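Long-range contacts in thiamine pyrophosphokinase (Bacillus subtilis, PDB 3LM8), which catalyses the ATP-dependent pyrophosphorylation of thiamine to thiamine diphosphate, releasing AMP, and takes part in thiamine salvage: residues 4-9 with 95-100; 157-162 with 179-184. The protein carries 1 engineered substitution. One frame throughout, in Å; residues are numbered along the deposited sequence.

Interaction 1 (4-9 with 95-100); sequences INIVAG and DIIQIF
Asn5 and Gln98 turn their CG atoms opposite the carbonyl carbon (chi1 -66° and -77°), which lays the two amides side by side on one face of the sheet, with the planes 50° apart. Gln98 NE2 gives a nearly straight hydrogen bond to Asn5 OD1 (3.2 Å), with the oxygen in the plane of the Gln98 amide, while the donor is tilted out of the Asn5 carbonyl plane. A leucine in place of Asn5 would probably leave this NE2 without its acceptor and the Gln98 amide freer to turn.

Beneath them runs a parallel beta ladder pairing Ile4 with Ile97 through Val7 with Phe100. Its five backbone bonds start with Ile4 N to Ile96 O (3.0 Å) and finish with Ala8 N to Phe100 O (2.8 Å), just past the end of strand 4-7. The Phe100 ring leans back along the first strand and brings its CE2 edge to Asn5 CB (3.9 Å). On the other face Ile6 CD1 meets Ile97 CG2 (4.0 Å).

In the alpha/beta domain these are central strands, with 26-31 hydrogen-bonded to 4-7 on the side away from 96-100, and 126-131 beside 96-100. Arg128 NH1 hydrogen-bonds to Gln98 OE1, and Tyr21 stacks edge-to-face with Phe100. Helix 81-92 covers the face carrying Ile4 and Ile97, where Ala89 and Lys92 touch Ile4, and Leu86 and Leu90 touch Ile97.

Interaction 2 (157-162 with 179-184); sequences FIPFSE and CHITLG
Ile181 meets Pro159 where two edge strands end, 176-181 in the four-stranded antiparallel sheet and 154-159 in the mixed sheet, within the beta-sandwich part that binds thiamine. No hydrogen bond crosses between the segments, and the contact is made mainly by aliphatic groups. Ile181 sends CG2 to Pro159 CG (3.5 Å), and the two side chains cross at about a right angle. With CG2 anti to the backbone N, the CG1 branch (chi1 -54°) leads away from the proline. Ile164 touches both side chains and pairs with the Ile181 backbone. Ile181 also packs on Cys188, which lines the thiamine pocket, and its side chain lies about 6 Å from the bound thiamine.

At Thr182 the contact passes to the backbone, whose carbonyl O lies 3.9 Å from Pro159 CG. Leu183 follows, with CG anti to its backbone N (chi1 180°), and reaches over the loop of residues 160-162. Its CD1 sits against the backbone oxygens there, but it is modelled too near Phe160 O, which makes the exact place of this methyl doubtful. Gly184 ends the segment with a positive phi. The backbone of Leu183 is tied down just beyond residues 157-162, where its N hydrogen-bonds to the side-chain oxygen OD1 of Asp163.

In the fold
Both segments of interaction 1 precede those of interaction 2 in the sequence. Their centres lie 26 Å apart and their nearest atoms about 14 Å, without touching. One mixed sheet reaches both: strands 3-7 and 96-100 lie in its parallel part, and from there the order runs through 126-131, 134-139 and 207-212 to 154-159, an outermost strand of this sheet, which carries the first segment of interaction 2. Interaction 1 belongs to the buried alpha/beta core, with a magnesium ion about 9 Å from the side chain of Val7. Interaction 2, more peripheral, links that sheet's edge to the antiparallel sheet beside the bound thiamine, consistent with one sheet linking the catalytic and thiamine-binding parts.

Interaction 1 (4-9 with 95-100)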
loop_
_atom_site.group_PDB
_atom_site.type_symbol
_atom_site.label_atom_id
_atom_site.label_comp_id
_atom_site.label_asym_id
_atom_site.label_seq_id
_atom_site.Cartn_x
_atom_site.Cartn_y
_atom_site.Cartn_z
ATOM N N ILE A 4 -6.877 -3.931 8.223
ATOM C CA ILE A 4 -7.861 -3.602 7.208
ATOM C C ILE A 4 -7.182 -3.694 5.843
ATOM O O ILE A 4 -6.104 -3.129 5.648
ATOM C CB ILE A 4 -8.445 -2.205 7.421
ATOM C CG1 ILE A 4 -9.160 -2.164 8.763
ATOM C CG2 ILE A 4 -9.458 -1.873 6.308
ATOM C CD1 ILE A 4 -9.813 -0.842 9.053
ATOM N N ASN A 5 -7.786 -4.450 4.925
ATOM C CA ASN A 5 -7.242 -4.595 3.575
ATOM C C ASN A 5 -8.218 -4.016 2.571
ATOM O O ASN A 5 -9.397 -4.395 2.536
ATOM C CB ASN A 5 -7.006 -6.056 3.201
ATOM C CG ASN A 5 -5.933 -6.701 4.017
ATOM O OD1 ASN A 5 -5.242 -6.044 4.800
ATOM N ND2 ASN A 5 -5.782 -8.004 3.844
ATOM N N ILE A 6 -7.703 -3.113 1.741
ATOM C CA ILE A 6 -8.485 -2.442 0.719
ATOM C C ILE A 6 -7.987 -2.880 -0.648
ATOM O O ILE A 6 -6.779 -2.859 -0.917
ATOM C CB ILE A 6 -8.295 -0.929 0.805
ATOM C CG1 ILE A 6 -8.500 -0.450 2.245
ATOM C CG2 ILE A 6 -9.225 -0.248 -0.159
ATOM C CD1 ILE A 6 -8.201 1.034 2.461
ATOM N N VAL A 7 -8.912 -3.272 -1.516
ATOM C CA VAL A 7 -8.548 -3.684 -2.868
ATOM C C VAL A 7 -9.140 -2.677 -3.856
ATOM O O VAL A 7 -10.346 -2.665 -4.100
ATOM C CB VAL A 7 -9.073 -5.105 -3.171
ATOM C CG1 VAL A 7 -8.764 -5.506 -4.620
ATOM C CG2 VAL A 7 -8.432 -6.083 -2.209
ATOM N N ALA A 8 -8.277 -1.815 -4.394
ATOM C CA ALA A 8 -8.692 -0.799 -5.355
ATOM C C ALA A 8 -8.948 -1.486 -6.686
ATOM O O ALA A 8 -8.637 -2.662 -6.835
ATOM C CB ALA A 8 -7.609 0.260 -5.504
ATOM N N GLY A 9 -9.476 -0.748 -7.657
ATOM C CA GLY A 9 -9.810 -1.346 -8.940
ATOM C C GLY A 9 -8.785 -1.372 -10.053
ATOM O O GLY A 9 -9.133 -1.114 -11.209
ATOM N N ASP A 95 -4.212 -1.443 13.336
ATOM C CA ASP A 95 -2.763 -1.329 13.450
ATOM C C ASP A 95 -2.119 -1.254 12.072
ATOM O O ASP A 95 -1.044 -0.680 11.897
ATOM C CB ASP A 95 -2.192 -2.535 14.197
ATOM C CG ASP A 95 -2.960 -2.857 15.462
ATOM O OD1 ASP A 95 -3.030 -1.988 16.363
ATOM O OD2 ASP A 95 -3.489 -3.987 15.551
ATOM N N ILE A 96 -2.797 -1.830 11.087
ATOM C CA ILE A 96 -2.258 -1.876 9.741
ATOM C C ILE A 96 -3.304 -1.788 8.644
ATOM O O ILE A 96 -4.349 -2.421 8.716
ATOM C CB ILE A 96 -1.486 -3.197 9.519
ATOM C CG1 ILE A 96 -0.501 -3.424 10.666
ATOM C CG2 ILE A 96 -0.743 -3.150 8.205
ATOM C CD1 ILE A 96 0.151 -4.790 10.675
ATOM N N ILE A 97 -3.011 -0.990 7.628
ATOM C CA ILE A 97 -3.889 -0.898 6.482
ATOM C C ILE A 97 -3.026 -1.413 5.340
ATOM O O ILE A 97 -1.858 -1.041 5.233
ATOM C CB ILE A 97 -4.321 0.554 6.165
ATOM C CG1 ILE A 97 -5.247 1.079 7.264
ATOM C CG2 ILE A 97 -5.062 0.583 4.843
ATOM C CD1 ILE A 97 -5.591 2.532 7.124
ATOM N N GLN A 98 -3.586 -2.292 4.518
ATOM C CA GLN A 98 -2.869 -2.829 3.372
ATOM C C GLN A 98 -3.747 -2.653 2.146
ATOM O O GLN A 98 -4.901 -3.077 2.130
ATOM C CB GLN A 98 -2.513 -4.301 3.602
ATOM C CG GLN A 98 -1.328 -4.472 4.551
ATOM C CD GLN A 98 -1.025 -5.925 4.883
ATOM O OE1 GLN A 98 0.149 -6.333 4.941
ATOM N NE2 GLN A 98 -2.079 -6.713 5.120
ATOM N N ILE A 99 -3.194 -2.013 1.122
ATOM C CA ILE A 99 -3.943 -1.733 -0.095
ATOM C C ILE A 99 -3.405 -2.457 -1.318
ATOM O O ILE A 99 -2.193 -2.485 -1.561
ATOM C CB ILE A 99 -3.950 -0.221 -0.397
ATOM C CG1 ILE A 99 -4.319 0.566 0.871
ATOM C CG2 ILE A 99 -4.937 0.066 -1.516
ATOM C CD1 ILE A 99 -4.174 2.074 0.763
ATOM N N PHE A 100 -4.325 -3.020 -2.098
ATOM C CA PHE A 100 -3.976 -3.757 -3.310
ATOM C C PHE A 100 -4.666 -3.127 -4.522
ATOM O O PHE A 100 -5.549 -2.274 -4.363
ATOM C CB PHE A 100 -4.411 -5.218 -3.160
ATOM C CG PHE A 100 -3.929 -5.857 -1.898
ATOM C CD1 PHE A 100 -2.806 -6.678 -1.903
ATOM C CD2 PHE A 100 -4.587 -5.618 -0.687
ATOM C CE1 PHE A 100 -2.339 -7.262 -0.718
ATOM C CE2 PHE A 100 -4.134 -6.192 0.502
ATOM C CZ PHE A 100 -3.004 -7.018 0.485
#

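Interaction 2 (157-162 with 179-184)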
loop_
_atom_site.group_PDB
_atom_site.type_symbol
_atom_site.label_atom_id
_atom_site.label_comp_id
_atom_site.label_asym_id
_atom_site.label_seq_id
_atom_site.Cartn_x
_atom_site.Cartn_y
_atom_site.Cartn_z
ATOM N N PHE A 157 15.123 3.116 -1.029
ATOM C CA PHE A 157 14.659 4.212 -0.181
ATOM C C PHE A 157 14.608 5.479 -1.015
ATOM O O PHE A 157 15.536 5.776 -1.761
ATOM C CB PHE A 157 15.604 4.428 1.001
ATOM C CG PHE A 157 15.548 3.339 2.038
ATOM C CD1 PHE A 157 14.421 3.174 2.831
ATOM C CD2 PHE A 157 16.637 2.498 2.239
ATOM C CE1 PHE A 157 14.376 2.192 3.814
ATOM C CE2 PHE A 157 16.606 1.515 3.214
ATOM C CZ PHE A 157 15.475 1.358 4.006
ATOM N N ILE A 158 13.522 6.229 -0.893
ATOM C CA ILE A 158 13.393 7.459 -1.656
ATOM C C ILE A 158 12.828 8.587 -0.812
ATOM O O ILE A 158 11.788 8.438 -0.170
ATOM C CB ILE A 158 12.491 7.238 -2.875
ATOM C CG1 ILE A 158 13.017 6.047 -3.674
ATOM C CG2 ILE A 158 12.464 8.488 -3.734
ATOM C CD1 ILE A 158 12.125 5.626 -4.793
ATOM N N PRO A 159 13.516 9.736 -0.797
ATOM C CA PRO A 159 13.086 10.910 -0.026
ATOM C C PRO A 159 11.745 11.381 -0.571
ATOM O O PRO A 159 11.484 11.221 -1.765
ATOM C CB PRO A 159 14.190 11.940 -0.295
ATOM C CG PRO A 159 15.391 11.096 -0.705
ATOM C CD PRO A 159 14.761 10.005 -1.539
ATOM N N PHE A 160 10.901 11.961 0.282
ATOM C CA PHE A 160 9.597 12.436 -0.174
ATOM C C PHE A 160 9.410 13.953 -0.190
ATOM O O PHE A 160 9.746 14.607 -1.171
ATOM C CB PHE A 160 8.471 11.794 0.640
ATOM C CG PHE A 160 7.099 12.060 0.081
ATOM C CD1 PHE A 160 6.319 13.104 0.571
ATOM C CD2 PHE A 160 6.597 11.280 -0.957
ATOM C CE1 PHE A 160 5.056 13.366 0.036
ATOM C CE2 PHE A 160 5.337 11.532 -1.500
ATOM C CZ PHE A 160 4.566 12.577 -1.002
ATOM N N SER A 161 8.874 14.520 0.883
ATOM C CA SER A 161 8.639 15.965 0.911
ATOM C C SER A 161 9.911 16.818 0.840
ATOM O O SER A 161 10.001 17.733 0.017
ATOM C CB SER A 161 7.825 16.351 2.154
ATOM O OG SER A 161 8.568 16.144 3.343
ATOM N N GLU A 162 10.888 16.526 1.695
ATOM C CA GLU A 162 12.135 17.285 1.710
ATOM C C GLU A 162 13.337 16.363 1.860
ATOM O O GLU A 162 13.212 15.141 1.757
ATOM C CB GLU A 162 12.136 18.288 2.867
ATOM C CG GLU A 162 10.856 19.101 3.018
ATOM C CD GLU A 162 10.080 18.742 4.279
ATOM O OE1 GLU A 162 9.034 19.379 4.536
ATOM O OE2 GLU A 162 10.515 17.824 5.011
ATOM N N CYS A 179 23.996 9.829 7.099
ATOM C CA CYS A 179 24.071 10.413 5.770
ATOM C C CYS A 179 22.917 11.389 5.505
ATOM O O CYS A 179 21.808 11.211 6.008
ATOM C CB CYS A 179 24.045 9.264 4.749
ATOM S SG CYS A 179 24.509 9.663 3.056
ATOM N N HIS A 180 23.198 12.428 4.726
ATOM C CA HIS A 180 22.193 13.421 4.350
ATOM C C HIS A 180 21.757 13.118 2.917
ATOM O O HIS A 180 22.555 13.237 1.985
ATOM C CB HIS A 180 22.776 14.830 4.389
ATOM C CG HIS A 180 21.804 15.890 3.981
ATOM N ND1 HIS A 180 20.737 16.266 4.769
ATOM C CD2 HIS A 180 21.720 16.639 2.857
ATOM C CE1 HIS A 180 20.040 17.201 4.150
ATOM N NE2 HIS A 180 20.615 17.446 2.987
ATOM N N ILE A 181 20.502 12.718 2.741
ATOM C CA ILE A 181 19.995 12.399 1.411
ATOM C C ILE A 181 19.178 13.571 0.891
ATOM O O ILE A 181 18.158 13.948 1.474
ATOM C CB ILE A 181 19.113 11.113 1.422
ATOM C CG1 ILE A 181 19.882 9.958 2.064
ATOM C CG2 ILE A 181 18.750 10.707 -0.003
ATOM C CD1 ILE A 181 21.146 9.606 1.328
ATOM N N THR A 182 19.642 14.151 -0.208
ATOM C CA THR A 182 18.965 15.289 -0.804
ATOM C C THR A 182 17.778 14.843 -1.654
ATOM O O THR A 182 17.800 13.776 -2.264
ATOM C CB THR A 182 19.936 16.120 -1.665
ATOM O OG1 THR A 182 19.274 17.306 -2.110
ATOM C CG2 THR A 182 20.409 15.316 -2.879
ATOM N N LEU A 183 16.740 15.671 -1.682
ATOM C CA LEU A 183 15.524 15.385 -2.433
ATOM C C LEU A 183 15.768 15.129 -3.921
ATOM O O LEU A 183 16.439 15.910 -4.595
ATOM C CB LEU A 183 14.549 16.548 -2.276
ATOM C CG LEU A 183 13.222 16.413 -3.012
ATOM C CD1 LEU A 183 12.246 15.561 -2.194
ATOM C CD2 LEU A 183 12.661 17.786 -3.268
ATOM N N GLY A 184 15.207 14.036 -4.429
ATOM C CA GLY A 184 15.364 13.710 -5.837
ATOM C C GLY A 184 16.466 12.706 -6.106
ATOM O O GLY A 184 16.589 12.183 -7.215
#